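Local structure of Pcza361.24 (Amycolatopsis orientalis, 3G2M) at residues 66-76 and 95-105; 82-93 and 105-116. The protein probably transfers a methyl group from S-adenosyl-L-methionine to an amino group of a glycopeptide antibiotic during its biosynthesis. All blocks are in the same frame, centred on the assembly; numbering follows the deposited sequence.

Contact 1: residues 66-76 and 95-105; sequences ADGTSEAREFA and RLTFPFLDLGW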
loop_
_atom_site.group_PDB
_atom_site.type_symbol
_atom_site.label_atom_id
_atom_site.label_comp_id
_atom_site.label_asym_id
_atom_site.label_seq_id
_atom_site.Cartn_x
_atom_site.Cartn_y
_atom_site.Cartn_z
ATOM N N ALA A 66 -1.357 -11.848 25.441
ATOM C CA ALA A 66 -0.199 -10.991 25.219
ATOM C C ALA A 66 1.094 -11.790 25.346
ATOM O O ALA A 66 1.444 -12.256 26.437
ATOM C CB ALA A 66 -0.208 -9.811 26.194
ATOM N N ASP A 67 1.787 -11.965 24.223
ATOM C CA ASP A 67 3.068 -12.672 24.221
ATOM C C ASP A 67 4.006 -12.222 23.100
ATOM O O ASP A 67 4.397 -13.010 22.226
ATOM C CB ASP A 67 2.880 -14.194 24.208
ATOM C CG ASP A 67 3.980 -14.917 24.970
ATOM O OD1 ASP A 67 4.940 -14.244 25.412
ATOM O OD2 ASP A 67 3.883 -16.153 25.136
ATOM N N GLY A 68 4.356 -10.940 23.146
ATOM C CA GLY A 68 5.415 -10.385 22.316
ATOM C C GLY A 68 6.675 -10.258 23.150
ATOM O O GLY A 68 7.361 -9.233 23.102
ATOM N N THR A 69 6.965 -11.302 23.929
ATOM C CA THR A 69 8.133 -11.331 24.809
ATOM C C THR A 69 9.437 -11.257 24.025
ATOM O O THR A 69 10.355 -10.542 24.418
ATOM C CB THR A 69 8.151 -12.589 25.720
ATOM O OG1 THR A 69 7.661 -13.721 24.989
ATOM C CG2 THR A 69 7.285 -12.369 26.960
ATOM N N SER A 70 9.506 -11.992 22.916
ATOM C CA SER A 70 10.677 -11.980 22.041
ATOM C C SER A 70 10.850 -10.626 21.360
ATOM O O SER A 70 11.973 -10.165 21.144
ATOM C CB SER A 70 10.569 -13.077 20.983
ATOM O OG SER A 70 10.595 -14.359 21.581
ATOM N N GLU A 71 9.728 -10.003 21.011
ATOM C CA GLU A 71 9.742 -8.698 20.360
ATOM C C GLU A 71 10.253 -7.624 21.317
ATOM O O GLU A 71 11.151 -6.857 20.968
ATOM C CB GLU A 71 8.352 -8.341 19.822
ATOM C CG GLU A 71 8.336 -7.076 18.991
ATOM C CD GLU A 71 6.950 -6.668 18.528
ATOM O OE1 GLU A 71 6.008 -7.485 18.607
ATOM O OE2 GLU A 71 6.807 -5.513 18.075
ATOM N N ALA A 72 9.693 -7.586 22.526
ATOM C CA ALA A 72 10.115 -6.619 23.539
ATOM C C ALA A 72 11.598 -6.764 23.867
ATOM O O ALA A 72 12.303 -5.767 24.044
ATOM C CB ALA A 72 9.265 -6.746 24.800
ATOM N N ARG A 73 12.054 -8.015 23.924
ATOM C CA ARG A 73 13.457 -8.361 24.115
ATOM C C ARG A 73 14.344 -7.754 23.022
ATOM O O ARG A 73 15.417 -7.220 23.319
ATOM C CB ARG A 73 13.606 -9.883 24.123
ATOM C CG ARG A 73 14.875 -10.428 24.770
ATOM C CD ARG A 73 14.813 -11.951 24.827
ATOM N NE ARG A 73 14.773 -12.540 23.487
ATOM C CZ ARG A 73 14.126 -13.658 23.162
ATOM N NH1 ARG A 73 13.432 -14.332 24.076
ATOM N NH2 ARG A 73 14.160 -14.097 21.909
ATOM N N GLU A 74 13.897 -7.833 21.767
ATOM C CA GLU A 74 14.671 -7.265 20.660
ATOM C C GLU A 74 14.768 -5.753 20.756
ATOM O O GLU A 74 15.825 -5.181 20.482
ATOM C CB GLU A 74 14.126 -7.686 19.293
ATOM C CG GLU A 74 14.622 -9.048 18.821
ATOM C CD GLU A 74 16.133 -9.125 18.592
ATOM O OE1 GLU A 74 16.761 -8.133 18.154
ATOM O OE2 GLU A 74 16.694 -10.208 18.836
ATOM N N PHE A 75 13.668 -5.115 21.152
ATOM C CA PHE A 75 13.662 -3.675 21.385
ATOM C C PHE A 75 14.688 -3.311 22.457
ATOM O O PHE A 75 15.506 -2.416 22.251
ATOM C CB PHE A 75 12.265 -3.176 21.761
ATOM C CG PHE A 75 11.360 -2.922 20.571
ATOM C CD1 PHE A 75 11.595 -1.849 19.713
ATOM C CD2 PHE A 75 10.272 -3.747 20.321
ATOM C CE1 PHE A 75 10.760 -1.611 18.616
ATOM C CE2 PHE A 75 9.427 -3.512 19.224
ATOM C CZ PHE A 75 9.673 -2.439 18.380
ATOM N N ALA A 76 14.663 -4.034 23.577
ATOM C CA ALA A 76 15.622 -3.825 24.669
ATOM C C ALA A 76 17.072 -4.029 24.224
ATOM O O ALA A 76 17.943 -3.221 24.552
ATOM C CB ALA A 76 15.292 -4.726 25.844
ATOM N N ARG A 95 0.825 -5.040 25.641
ATOM C CA ARG A 95 1.452 -6.282 25.179
ATOM C C ARG A 95 2.983 -6.178 25.233
ATOM O O ARG A 95 3.669 -7.142 25.592
ATOM C CB ARG A 95 0.977 -6.623 23.763
ATOM C CG ARG A 95 1.426 -7.992 23.243
ATOM C CD ARG A 95 1.096 -8.149 21.763
ATOM N NE ARG A 95 1.667 -7.071 20.962
ATOM C CZ ARG A 95 2.766 -7.173 20.215
ATOM N NH1 ARG A 95 3.431 -8.318 20.135
ATOM N NH2 ARG A 95 3.194 -6.120 19.534
ATOM N N LEU A 96 3.513 -5.005 24.889
ATOM C CA LEU A 96 4.945 -4.734 25.039
ATOM C C LEU A 96 5.258 -3.851 26.246
ATOM O O LEU A 96 6.359 -3.919 26.795
ATOM C CB LEU A 96 5.532 -4.095 23.772
ATOM C CG LEU A 96 5.459 -4.831 22.433
ATOM C CD1 LEU A 96 6.169 -4.000 21.361
ATOM C CD2 LEU A 96 6.052 -6.228 22.503
ATOM N N THR A 97 4.295 -3.026 26.656
ATOM C CA THR A 97 4.528 -2.058 27.728
ATOM C C THR A 97 4.906 -2.721 29.053
ATOM O O THR A 97 5.813 -2.255 29.737
ATOM C CB THR A 97 3.312 -1.146 27.982
ATOM O OG1 THR A 97 2.717 -0.764 26.735
ATOM C CG2 THR A 97 3.733 0.105 28.751
ATOM N N PHE A 98 4.203 -3.790 29.413
ATOM C CA PHE A 98 4.470 -4.481 30.674
ATOM C C PHE A 98 5.843 -5.174 30.674
ATOM O O PHE A 98 6.591 -5.037 31.645
ATOM C CB PHE A 98 3.316 -5.419 31.052
ATOM C CG PHE A 98 2.076 -4.689 31.502
ATOM C CD1 PHE A 98 1.937 -4.277 32.825
ATOM C CD2 PHE A 98 1.059 -4.391 30.599
ATOM C CE1 PHE A 98 0.797 -3.588 33.246
ATOM C CE2 PHE A 98 -0.083 -3.698 31.007
ATOM C CZ PHE A 98 -0.213 -3.299 32.336
ATOM N N PRO A 99 6.186 -5.912 29.595
ATOM C CA PRO A 99 7.589 -6.314 29.428
ATOM C C PRO A 99 8.601 -5.162 29.539
ATOM O O PRO A 99 9.652 -5.344 30.153
ATOM C CB PRO A 99 7.610 -6.918 28.025
ATOM C CG PRO A 99 6.243 -7.462 27.844
ATOM C CD PRO A 99 5.330 -6.498 28.545
ATOM N N PHE A 100 8.297 -4.000 28.953
ATOM C CA PHE A 100 9.183 -2.833 29.051
ATOM C C PHE A 100 9.335 -2.333 30.490
ATOM O O PHE A 100 10.438 -2.010 30.928
ATOM C CB PHE A 100 8.700 -1.676 28.163
ATOM C CG PHE A 100 8.884 -1.906 26.683
ATOM C CD1 PHE A 100 9.890 -2.739 26.198
ATOM C CD2 PHE A 100 8.058 -1.250 25.766
ATOM C CE1 PHE A 100 10.062 -2.934 24.821
ATOM C CE2 PHE A 100 8.218 -1.437 24.386
ATOM C CZ PHE A 100 9.219 -2.277 23.911
ATOM N N LEU A 101 8.221 -2.264 31.214
ATOM C CA LEU A 101 8.231 -1.851 32.615
ATOM C C LEU A 101 8.996 -2.852 33.484
ATOM O O LEU A 101 9.612 -2.470 34.477
ATOM C CB LEU A 101 6.802 -1.673 33.138
ATOM C CG LEU A 101 5.951 -0.572 32.496
ATOM C CD1 LEU A 101 4.477 -0.797 32.789
ATOM C CD2 LEU A 101 6.396 0.810 32.946
ATOM N N ASP A 102 8.952 -4.123 33.085
ATOM C CA ASP A 102 9.687 -5.210 33.742
ATOM C C ASP A 102 11.203 -5.093 33.589
ATOM O O ASP A 102 11.958 -5.738 34.318
ATOM C CB ASP A 102 9.226 -6.563 33.193
ATOM C CG ASP A 102 7.911 -7.026 33.795
ATOM O OD1 ASP A 102 7.402 -6.361 34.728
ATOM O OD2 ASP A 102 7.388 -8.066 33.337
ATOM N N LEU A 103 11.637 -4.279 32.634
ATOM C CA LEU A 103 13.054 -4.013 32.420
ATOM C C LEU A 103 13.521 -2.766 33.177
ATOM O O LEU A 103 14.695 -2.390 33.103
ATOM C CB LEU A 103 13.349 -3.888 30.923
ATOM C CG LEU A 103 12.998 -5.099 30.049
ATOM C CD1 LEU A 103 12.920 -4.698 28.592
ATOM C CD2 LEU A 103 13.980 -6.252 30.238
ATOM N N GLY A 104 12.601 -2.136 33.902
ATOM C CA GLY A 104 12.915 -0.960 34.715
ATOM C C GLY A 104 12.622 0.377 34.055
ATOM O O GLY A 104 12.756 1.429 34.690
ATOM N N TRP A 105 12.212 0.329 32.789
ATOM C CA TRP A 105 11.929 1.524 31.984
ATOM C C TRP A 105 10.806 2.390 32.551
ATOM O O TRP A 105 9.814 1.879 33.062
ATOM C CB TRP A 105 11.533 1.116 30.563
ATOM C CG TRP A 105 12.624 0.491 29.734
ATOM C CD1 TRP A 105 13.848 0.046 30.167
ATOM C CD2 TRP A 105 12.565 0.199 28.334
ATOM N NE1 TRP A 105 14.558 -0.481 29.117
ATOM C CE2 TRP A 105 13.796 -0.402 27.979
ATOM C CE3 TRP A 105 11.593 0.397 27.338
ATOM C CZ2 TRP A 105 14.082 -0.808 26.672
ATOM C CZ3 TRP A 105 11.880 -0.004 26.035
ATOM C CH2 TRP A 105 13.118 -0.604 25.716
#
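A72 is the small bump on which helix 69-79 rests against helix 97-101. Its CB sits in a shallow hollow lined by L96, P99 and F100, lying 3.6 Å from P99 CB. The short segments run at 49° to each other with axes 9.4 Å apart at closest approach. A76, one turn on from A72, repeats the pattern: its CB meets L103 CD1 at 3.6 Å, while its CA lies by W105 CZ2.

In the other direction the larger side chains come from 95-105. L96 forks between two neighbours. One branch, CD2, presses on the backbone at G68, 3.3 Å from G68 O; the other, CD1, reaches F75 CE2 at 3.9 Å, the two side chains crossing at about a right angle. F100 turns the edge of its ring to A72 O and F75 CB, and W105 CZ3 lies over one of its faces, so the two stacked rings form one aromatic surface under A72, F75 and A76.

At the N-terminal end the filling becomes polar. E71 leaves the helix with CG anti to its backbone nitrogen (chi1 -173°) and stays extended, whereas R95 bends at chi3 to bring its guanidinium end-on. NH1 and NH2 of R95 both donate to E71 OE1, at 3.1 and 3.3 Å, from the same face of the carboxylate; the two planes are 46° apart. The absence of a side chain at G68 leaves room for R95 NH1 beside its CA. E71 OE2 is held separately by S157 and S189. With R95 and S157 both known to bind S-adenosyl-L-methionine, this shared carboxylate is consistent with a second-shell role for E71, positioning R95 and S157 at the cofactor pocket.

Contact 2: residues 82-93 and 105-116; sequences VSGPVLELAAGM and WEVTALELSTSV
V86 lays its CG2 over one face of the W105 indole, 3.6 Å from W105 CE3, offset toward the rim. V82 meets the same indole farther along; the two side chains cross at about a right angle, with V82 CG2 close to W105 CZ2. Beyond this apolar start, strands 86-89 and 107-111 run parallel, 19° apart, with their side chains alternating between two faces. V86, V107, E88 and A109 share the face toward helix 97-101, where V107 CG1 packs on E88 CB. L87 and T108 point to the other face; the leucine's CG stands anti to its backbone nitrogen (chi1 176°), which carries CD1 across to T108 CG2 at 3.9 Å.

The backbones are joined by bonds that alternate direction: V86 N to E106 O, T108 N to V86 O, E88 N to T108 O and L110 N to E88 O, the last almost straight at 177°. Past the strand end A91 N turns back to L110 O at 3.0 Å, and its CB rests on A109 CB.

E111 bends at chi2, bringing OE1 to G92 N, which donates to it at 3.0 Å from above the carboxylate plane. Its other oxygen, OE2, takes S113 N, so both loops hold this ligand-binding carboxylate. A glycine-containing turn after the first strand and an acidic residue ending the second are the hallmarks of a Rossmann-like class I methyltransferase.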
loop_
_atom_site.group_PDB
_atom_site.type_symbol
_atom_site.label_atom_id
_atom_site.label_comp_id
_atom_site.label_asym_id
_atom_site.label_seq_id
_atom_site.Cartn_x
_atom_site.Cartn_y
_atom_site.Cartn_z
ATOM N N VAL A 82 19.145 1.849 29.059
ATOM C CA VAL A 82 18.408 3.031 28.604
ATOM C C VAL A 82 18.480 4.117 29.687
ATOM O O VAL A 82 18.177 3.861 30.853
ATOM C CB VAL A 82 16.923 2.679 28.282
ATOM C CG1 VAL A 82 16.078 3.931 28.073
ATOM C CG2 VAL A 82 16.837 1.777 27.056
ATOM N N SER A 83 18.901 5.316 29.295
ATOM C CA SER A 83 18.953 6.455 30.204
ATOM C C SER A 83 17.806 7.419 29.890
ATOM O O SER A 83 17.940 8.308 29.038
ATOM N N GLY A 84 16.671 7.222 30.561
ATOM C CA GLY A 84 15.512 8.094 30.396
ATOM C C GLY A 84 14.237 7.395 29.941
ATOM O O GLY A 84 14.277 6.236 29.521
ATOM N N PRO A 85 13.093 8.098 30.046
ATOM C CA PRO A 85 11.775 7.646 29.601
ATOM C C PRO A 85 11.697 7.254 28.121
ATOM O O PRO A 85 12.383 7.836 27.276
ATOM C CB PRO A 85 10.883 8.862 29.872
ATOM C CG PRO A 85 11.569 9.564 31.006
ATOM C CD PRO A 85 13.019 9.430 30.677
ATOM N N VAL A 86 10.854 6.265 27.838
ATOM C CA VAL A 86 10.624 5.771 26.478
ATOM C C VAL A 86 9.182 6.082 26.080
ATOM O O VAL A 86 8.264 5.880 26.865
ATOM C CB VAL A 86 10.889 4.239 26.384
ATOM C CG1 VAL A 86 10.609 3.702 24.982
ATOM C CG2 VAL A 86 12.330 3.909 26.802
ATOM N N LEU A 87 8.987 6.585 24.862
ATOM C CA LEU A 87 7.649 6.770 24.334
ATOM C C LEU A 87 7.257 5.559 23.485
ATOM O O LEU A 87 7.922 5.246 22.502
ATOM C CB LEU A 87 7.571 8.066 23.516
ATOM C CG LEU A 87 6.255 8.393 22.808
ATOM C CD1 LEU A 87 5.100 8.566 23.802
ATOM C CD2 LEU A 87 6.434 9.636 21.955
ATOM N N GLU A 88 6.200 4.861 23.886
ATOM C CA GLU A 88 5.675 3.755 23.081
ATOM C C GLU A 88 4.391 4.180 22.371
ATOM O O GLU A 88 3.404 4.525 23.015
ATOM C CB GLU A 88 5.436 2.499 23.922
ATOM C CG GLU A 88 4.978 1.298 23.092
ATOM C CD GLU A 88 4.453 0.143 23.920
ATOM O OE1 GLU A 88 4.605 0.159 25.160
ATOM O OE2 GLU A 88 3.892 -0.798 23.321
ATOM N N LEU A 89 4.423 4.149 21.041
ATOM C CA LEU A 89 3.289 4.587 20.224
ATOM C C LEU A 89 2.343 3.434 19.973
ATOM O O LEU A 89 2.783 2.315 19.675
ATOM C CB LEU A 89 3.762 5.170 18.883
ATOM C CG LEU A 89 4.816 6.273 18.954
ATOM C CD1 LEU A 89 5.390 6.582 17.567
ATOM C CD2 LEU A 89 4.264 7.541 19.607
ATOM N N ALA A 90 1.047 3.730 20.076
ATOM C CA ALA A 90 -0.030 2.761 19.864
ATOM C C ALA A 90 0.167 1.539 20.758
ATOM O O ALA A 90 0.229 0.402 20.279
ATOM C CB ALA A 90 -0.133 2.373 18.377
ATOM N N ALA A 91 0.275 1.793 22.065
ATOM C CA ALA A 91 0.664 0.769 23.036
ATOM C C ALA A 91 -0.435 -0.264 23.311
ATOM O O ALA A 91 -0.189 -1.310 23.937
ATOM C CB ALA A 91 1.112 1.426 24.334
ATOM N N GLY A 92 -1.640 0.026 22.833
ATOM C CA GLY A 92 -2.765 -0.865 23.019
ATOM C C GLY A 92 -2.994 -1.077 24.499
ATOM O O GLY A 92 -3.195 -0.119 25.246
HETATM N N MSE A 93 -2.932 -2.335 24.916
HETATM C CA MSE A 93 -3.153 -2.713 26.310
HETATM C C MSE A 93 -1.884 -3.058 27.082
HETATM O O MSE A 93 -1.956 -3.512 28.233
HETATM C CB MSE A 93 -4.078 -3.911 26.362
HETATM C CG MSE A 93 -5.518 -3.560 26.329
HETATM SE SE MSE A 93 -6.364 -5.228 26.669
HETATM C CE MSE A 93 -6.277 -5.250 28.616
ATOM N N TRP A 105 12.212 0.329 32.789
ATOM C CA TRP A 105 11.929 1.524 31.984
ATOM C C TRP A 105 10.806 2.390 32.551
ATOM O O TRP A 105 9.814 1.879 33.062
ATOM C CB TRP A 105 11.533 1.116 30.563
ATOM C CG TRP A 105 12.624 0.491 29.734
ATOM C CD1 TRP A 105 13.848 0.046 30.167
ATOM C CD2 TRP A 105 12.565 0.199 28.334
ATOM N NE1 TRP A 105 14.558 -0.481 29.117
ATOM C CE2 TRP A 105 13.796 -0.402 27.979
ATOM C CE3 TRP A 105 11.593 0.397 27.338
ATOM C CZ2 TRP A 105 14.082 -0.808 26.672
ATOM C CZ3 TRP A 105 11.880 -0.004 26.035
ATOM C CH2 TRP A 105 13.118 -0.604 25.716
ATOM N N GLU A 106 10.988 3.704 32.461
ATOM C CA GLU A 106 9.881 4.639 32.539
ATOM C C GLU A 106 9.291 4.691 31.133
ATOM O O GLU A 106 10.024 4.915 30.161
ATOM C CB GLU A 106 10.371 6.028 32.932
ATOM C CG GLU A 106 10.844 6.169 34.371
ATOM C CD GLU A 106 11.231 7.598 34.693
ATOM O OE1 GLU A 106 12.443 7.869 34.839
ATOM O OE2 GLU A 106 10.324 8.456 34.777
ATOM N N VAL A 107 7.986 4.452 31.014
ATOM C CA VAL A 107 7.338 4.421 29.694
ATOM C C VAL A 107 6.134 5.352 29.655
ATOM O O VAL A 107 5.280 5.315 30.545
ATOM C CB VAL A 107 6.901 2.986 29.261
ATOM C CG1 VAL A 107 6.368 2.984 27.814
ATOM C CG2 VAL A 107 8.053 1.999 29.373
ATOM N N THR A 108 6.093 6.206 28.635
ATOM C CA THR A 108 4.878 6.922 28.275
ATOM C C THR A 108 4.227 6.115 27.158
ATOM O O THR A 108 4.817 5.927 26.091
ATOM C CB THR A 108 5.163 8.364 27.825
ATOM O OG1 THR A 108 5.778 9.079 28.901
ATOM C CG2 THR A 108 3.868 9.083 27.424
ATOM N N ALA A 109 3.040 5.586 27.434
ATOM C CA ALA A 109 2.345 4.740 26.475
ATOM C C ALA A 109 1.200 5.537 25.862
ATOM O O ALA A 109 0.317 6.004 26.571
ATOM C CB ALA A 109 1.843 3.484 27.147
ATOM N N LEU A 110 1.246 5.706 24.543
ATOM C CA LEU A 110 0.258 6.500 23.818
ATOM C C LEU A 110 -0.725 5.594 23.085
ATOM O O LEU A 110 -0.313 4.697 22.349
ATOM C CB LEU A 110 0.965 7.411 22.804
ATOM C CG LEU A 110 0.091 8.364 21.983
ATOM C CD1 LEU A 110 0.050 9.723 22.659
ATOM C CD2 LEU A 110 0.591 8.499 20.557
ATOM N N GLU A 111 -2.019 5.847 23.254
ATOM C CA GLU A 111 -3.035 4.980 22.673
ATOM C C GLU A 111 -4.261 5.800 22.278
ATOM O O GLU A 111 -4.655 6.724 22.995
ATOM C CB GLU A 111 -3.382 3.850 23.660
ATOM C CG GLU A 111 -4.588 2.974 23.317
ATOM C CD GLU A 111 -4.538 2.381 21.920
ATOM O OE1 GLU A 111 -3.443 1.998 21.462
ATOM O OE2 GLU A 111 -5.604 2.302 21.277
ATOM N N LEU A 112 -4.849 5.461 21.132
ATOM C CA LEU A 112 -5.953 6.228 20.567
ATOM C C LEU A 112 -7.305 5.935 21.220
ATOM O O LEU A 112 -8.097 6.855 21.455
ATOM C CB LEU A 112 -6.042 5.990 19.055
ATOM C CG LEU A 112 -7.041 6.826 18.239
ATOM C CD1 LEU A 112 -6.698 8.304 18.277
ATOM C CD2 LEU A 112 -7.090 6.325 16.798
ATOM N N SER A 113 -7.564 4.659 21.500
ATOM C CA SER A 113 -8.880 4.218 21.955
ATOM C C SER A 113 -9.065 4.395 23.456
ATOM O O SER A 113 -8.227 3.969 24.255
ATOM C CB SER A 113 -9.118 2.752 21.594
ATOM O OG SER A 113 -10.276 2.274 22.266
ATOM N N THR A 114 -10.188 5.008 23.822
ATOM C CA THR A 114 -10.528 5.250 25.222
ATOM C C THR A 114 -10.817 3.943 25.956
ATOM O O THR A 114 -10.455 3.785 27.127
ATOM C CB THR A 114 -11.754 6.178 25.345
ATOM O OG1 THR A 114 -12.852 5.600 24.640
ATOM C CG2 THR A 114 -11.465 7.530 24.731
ATOM N N SER A 115 -11.475 3.016 25.263
ATOM C CA SER A 115 -11.833 1.725 25.839
ATOM C C SER A 115 -10.594 0.867 26.065
ATOM O O SER A 115 -10.465 0.220 27.105
ATOM C CB SER A 115 -12.845 0.992 24.952
ATOM O OG SER A 115 -12.261 0.631 23.711
ATOM N N VAL A 116 -9.684 0.868 25.092
ATOM C CA VAL A 116 -8.409 0.162 25.245
ATOM C C VAL A 116 -7.617 0.768 26.414
ATOM O O VAL A 116 -7.084 0.037 27.248
ATOM C CB VAL A 116 -7.596 0.120 23.916
ATOM C CG1 VAL A 116 -6.283 -0.606 24.105
ATOM C CG2 VAL A 116 -8.404 -0.579 22.816
HETATM O O HOH W 1 13.625 4.457 31.353
#

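In the fold
Contact 2 pairs the two strands of a beta-alpha-beta unit, and contact 1 packs helix 69-79, which precedes the unit, against its helix 97-101; their centres are 12 Å apart. W105 belongs to both. The two contacts also meet through a probable hydrogen bond of 2.6 Å between T97 OG1 and E88 OE1. Nearby, L96 CB packs at 3.7 Å from the other carboxylate oxygen, E88 OE2. Each contact delivers one residue to the S-adenosyl-L-methionine site, R95 from contact 1 and E111 from contact 2, with side chains about 10 Å apart at their nearest atoms; no cofactor is bound to this chain. Contact 1 also approaches S157, and contact 2 M142, both further binding residues.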